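PDB 4QVS: S-layer domain-containing protein from Ruminiclostridium thermocellum ATCC 27405, which is of unknown function but carries a concanavalin A-like domain, which in related proteins often binds or cleaves carbohydrates, and probably belongs to the cell-surface layer. Local coordinates for residues A130-E133 with G134-K137; K176-I179 with G180-H183. One frame throughout, in Å; residues are numbered along the deposited sequence.

Both contacts are local: in each the chain bends back on itself, and both touch the second subunit. Contact 1 is a surface turn in the loop that leads into strand 137-144. Contact 2 is mostly buried and lies at the end of strand 176-179. Their centres are about 21 Å apart and they do not touch each other. Contact 1 is largely polar: a backbone bond, a lysine-threonine bond and a bridging water close it. Contact 2 has a lysine chain lying over a tyrosine face, and its hydrogen bonds run mainly to the partner chain. Each bend uses a glycine with positive phi, and each has a strand that the second subunit extends.

Contact 1 (A130-E133 with G134-K137); sequences ALTE and GVWK
A type II beta turn from T132 to V135 reverses the chain here. V135 N donates to T132 O at 3.2 Å, with an N-H...O angle of 153°. G134 takes the positive phi (66°) that this turn type needs at its third position. A water bridges the mouth of the turn and donates to both T132 O and V135 O. T132 O thus accepts two bonds.

The side chains of T132 and V135 run side by side, with their CG2 methyls 3.9 Å apart. K137 reaches back across the turn. Its chain is bent at the last torsion (chi4 70°), which turns NZ onto T132 OG1 at 3.1 Å. On the way, K137 CE passes A130 O at 3.3 Å. K137 CB lies 3.6 Å from L131 CD2, and these two side chains run past each other in opposite directions.

The turn sits in the loop between strands 123-126 and 137-144. L131 packs on I110 of the second subunit. K137 lies in strand 137-144 and pairs antiparallel with a strand of that chain.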
loop_
_atom_site.group_PDB
_atom_site.type_symbol
_atom_site.label_atom_id
_atom_site.label_comp_id
_atom_site.label_asym_id
_atom_site.label_seq_id
_atom_site.Cartn_x
_atom_site.Cartn_y
_atom_site.Cartn_z
ATOM N N ALA A 130 -1.582 0.170 -3.795
ATOM C CA ALA A 130 -1.503 1.635 -3.882
ATOM C C ALA A 130 -1.724 1.973 -5.374
ATOM O O ALA A 130 -1.757 1.047 -6.198
ATOM C CB ALA A 130 -0.136 2.117 -3.423
ATOM N N LEU A 131 -1.860 3.256 -5.732
ATOM C CA LEU A 131 -2.029 3.628 -7.156
ATOM C C LEU A 131 -0.709 3.866 -7.830
ATOM O O LEU A 131 0.026 4.760 -7.434
ATOM C CB LEU A 131 -2.854 4.910 -7.335
ATOM C CG LEU A 131 -4.340 4.837 -7.150
ATOM C CD1 LEU A 131 -4.934 6.264 -7.318
ATOM C CD2 LEU A 131 -4.921 3.871 -8.171
ATOM N N THR A 132 -0.462 3.117 -8.903
ATOM C CA THR A 132 0.813 3.128 -9.625
ATOM C C THR A 132 0.689 3.998 -10.841
ATOM O O THR A 132 -0.352 3.991 -11.487
ATOM C CB THR A 132 1.174 1.711 -10.108
ATOM O OG1 THR A 132 1.118 0.817 -8.998
ATOM C CG2 THR A 132 2.563 1.673 -10.749
ATOM N N GLU A 133 1.770 4.701 -11.176
ATOM C CA GLU A 133 1.758 5.631 -12.292
ATOM C C GLU A 133 1.472 4.915 -13.599
ATOM O O GLU A 133 2.032 3.849 -13.883
ATOM C CB GLU A 133 3.088 6.374 -12.390
ATOM C CG GLU A 133 3.081 7.543 -13.366
ATOM C CD GLU A 133 4.437 8.221 -13.465
ATOM O OE1 GLU A 133 5.463 7.503 -13.377
ATOM O OE2 GLU A 133 4.478 9.465 -13.645
ATOM N N GLY A 134 0.586 5.502 -14.392
ATOM C CA GLY A 134 0.244 4.947 -15.695
ATOM C C GLY A 134 -0.477 3.605 -15.703
ATOM O O GLY A 134 -0.626 3.000 -16.774
ATOM N N VAL A 135 -0.967 3.153 -14.544
ATOM C CA VAL A 135 -1.673 1.876 -14.454
ATOM C C VAL A 135 -3.140 2.006 -14.012
ATOM O O VAL A 135 -3.405 2.370 -12.878
ATOM C CB VAL A 135 -0.961 0.922 -13.467
ATOM C CG1 VAL A 135 -1.745 -0.372 -13.328
ATOM C CG2 VAL A 135 0.475 0.654 -13.907
ATOM N N TRP A 136 -4.078 1.650 -14.896
ATOM C CA TRP A 136 -5.523 1.662 -14.580
ATOM C C TRP A 136 -5.854 0.857 -13.337
ATOM O O TRP A 136 -5.505 -0.307 -13.257
ATOM C CB TRP A 136 -6.351 1.066 -15.745
ATOM C CG TRP A 136 -6.627 2.007 -16.878
ATOM C CD1 TRP A 136 -6.050 2.008 -18.115
ATOM C CD2 TRP A 136 -7.556 3.097 -16.864
ATOM N NE1 TRP A 136 -6.577 3.029 -18.879
ATOM C CE2 TRP A 136 -7.507 3.708 -18.132
ATOM C CE3 TRP A 136 -8.436 3.596 -15.909
ATOM C CZ2 TRP A 136 -8.311 4.815 -18.468
ATOM C CZ3 TRP A 136 -9.240 4.699 -16.246
ATOM C CH2 TRP A 136 -9.169 5.284 -17.512
ATOM N N LYS A 137 -6.520 1.455 -12.362
ATOM C CA LYS A 137 -6.946 0.699 -11.178
ATOM C C LYS A 137 -8.387 1.090 -10.820
ATOM O O LYS A 137 -8.848 2.144 -11.226
ATOM C CB LYS A 137 -5.982 0.931 -10.001
ATOM C CG LYS A 137 -4.636 0.199 -10.121
ATOM C CD LYS A 137 -3.847 0.240 -8.810
ATOM C CE LYS A 137 -2.742 -0.828 -8.731
ATOM N NZ LYS A 137 -1.651 -0.498 -9.672
HETATM O O HOH W 1 -2.996 4.638 -11.809
#

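Contact 2 (K176-I179 with G180-H183); sequences KGYI and GKSH
S182 OG has two hydrogen-bond partners. It donates to H183 O at 2.8 Å, in the carbonyl plane and on a lone pair. It is also hydrogen-bonded to R101 of the second subunit. The backbone of these two residues runs past the ring of Y178. S182 C lies 4.1 Å from Y178 CD2. H183 N approaches the ring edge, near its plane, 4.0 Å from Y178 CE2.

The imidazole of H183 leads away from Y178 and into the other chain. There ND1 is hydrogen-bonded to D89 and NE2 to the N96 carbonyl, and the ring stacks on F91, all of the second subunit. With both nitrogens hydrogen-bonded and the ring stacked, its rotation is probably fixed.

The chain bends back where strand 176-179 ends. Strand 176-179 pairs antiparallel with a strand of the second subunit, so the beta sheet, in a chain of the concanavalin A-like family, continues across the interface.

K181 covers one face of Y178. Its chain is extended throughout, with CG anti to the backbone N (chi1 175°), and this carries the methylenes obliquely across the ring. CD lies 3.8 Å from the Y178 ring centroid and only 8° off the normal, a CH-pi contact. Farther out, K181 CE is 3.8 Å from Y178 CZ. Nearer the backbone, K181 O comes within 3.3 Å of Y178 CB.

G180 makes the bend with phi at 91°. I179 CG2 flanks G180 N at 3.5 Å. The I179 side chain otherwise points away from the turn and packs on I201 and F204 of strand 200-207.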
loop_
_atom_site.group_PDB
_atom_site.type_symbol
_atom_site.label_atom_id
_atom_site.label_comp_id
_atom_site.label_asym_id
_atom_site.label_seq_id
_atom_site.Cartn_x
_atom_site.Cartn_y
_atom_site.Cartn_z
ATOM N N LYS A 176 -22.384 20.553 -4.472
ATOM C CA LYS A 176 -21.589 20.632 -5.684
ATOM C C LYS A 176 -20.619 19.430 -5.746
ATOM O O LYS A 176 -20.211 18.917 -4.716
ATOM C CB LYS A 176 -20.764 21.906 -5.669
ATOM C CG LYS A 176 -21.531 23.232 -5.652
ATOM C CD LYS A 176 -22.365 23.408 -6.902
ATOM C CE LYS A 176 -22.814 24.848 -7.111
ATOM N NZ LYS A 176 -23.814 24.951 -8.221
ATOM N N GLY A 177 -20.247 19.019 -6.943
ATOM C CA GLY A 177 -19.348 17.887 -7.108
ATOM C C GLY A 177 -18.412 18.088 -8.265
ATOM O O GLY A 177 -18.833 18.560 -9.334
ATOM N N TYR A 178 -17.135 17.772 -8.023
ATOM C CA TYR A 178 -16.122 17.731 -9.060
ATOM C C TYR A 178 -15.399 16.396 -9.094
ATOM O O TYR A 178 -15.318 15.697 -8.103
ATOM C CB TYR A 178 -15.022 18.720 -8.771
ATOM C CG TYR A 178 -15.410 20.169 -8.689
ATOM C CD1 TYR A 178 -16.159 20.757 -9.685
ATOM C CD2 TYR A 178 -14.956 20.952 -7.642
ATOM C CE1 TYR A 178 -16.494 22.117 -9.649
ATOM C CE2 TYR A 178 -15.252 22.323 -7.596
ATOM C CZ TYR A 178 -16.054 22.873 -8.578
ATOM O OH TYR A 178 -16.359 24.169 -8.521
ATOM N N ILE A 179 -14.838 16.092 -10.244
ATOM C CA ILE A 179 -13.884 15.018 -10.354
ATOM C C ILE A 179 -12.645 15.748 -10.800
ATOM O O ILE A 179 -12.651 16.374 -11.847
ATOM C CB ILE A 179 -14.241 13.966 -11.429
ATOM C CG1 ILE A 179 -15.513 13.231 -11.062
ATOM C CG2 ILE A 179 -13.126 12.952 -11.574
ATOM C CD1 ILE A 179 -16.025 12.280 -12.135
ATOM N N GLY A 180 -11.562 15.643 -10.037
ATOM C CA GLY A 180 -10.298 16.223 -10.463
ATOM C C GLY A 180 -9.980 17.661 -10.047
ATOM O O GLY A 180 -8.928 18.192 -10.406
ATOM N N LYS A 181 -10.876 18.255 -9.274
ATOM C CA LYS A 181 -10.736 19.608 -8.803
ATOM C C LYS A 181 -11.302 19.554 -7.411
ATOM O O LYS A 181 -12.150 18.708 -7.100
ATOM C CB LYS A 181 -11.564 20.545 -9.693
ATOM C CG LYS A 181 -11.652 22.023 -9.291
ATOM C CD LYS A 181 -12.492 22.772 -10.313
ATOM C CE LYS A 181 -12.764 24.217 -9.848
ATOM N NZ LYS A 181 -13.430 24.945 -10.933
ATOM N N SER A 182 -10.744 20.391 -6.556
ATOM C CA SER A 182 -11.288 20.627 -5.252
ATOM C C SER A 182 -11.824 22.088 -5.175
ATOM O O SER A 182 -11.298 22.976 -5.833
ATOM C CB SER A 182 -10.209 20.533 -4.217
ATOM O OG SER A 182 -10.727 20.930 -2.956
ATOM N N HIS A 183 -12.826 22.306 -4.354
ATOM C CA HIS A 183 -13.272 23.681 -4.031
ATOM C C HIS A 183 -12.273 24.274 -3.039
ATOM O O HIS A 183 -11.412 23.558 -2.481
ATOM C CB HIS A 183 -14.658 23.672 -3.382
ATOM C CG HIS A 183 -14.661 23.255 -1.945
ATOM N ND1 HIS A 183 -14.447 21.949 -1.547
ATOM C CD2 HIS A 183 -14.927 23.958 -0.813
ATOM C CE1 HIS A 183 -14.532 21.876 -0.232
ATOM N NE2 HIS A 183 -14.811 23.084 0.242
#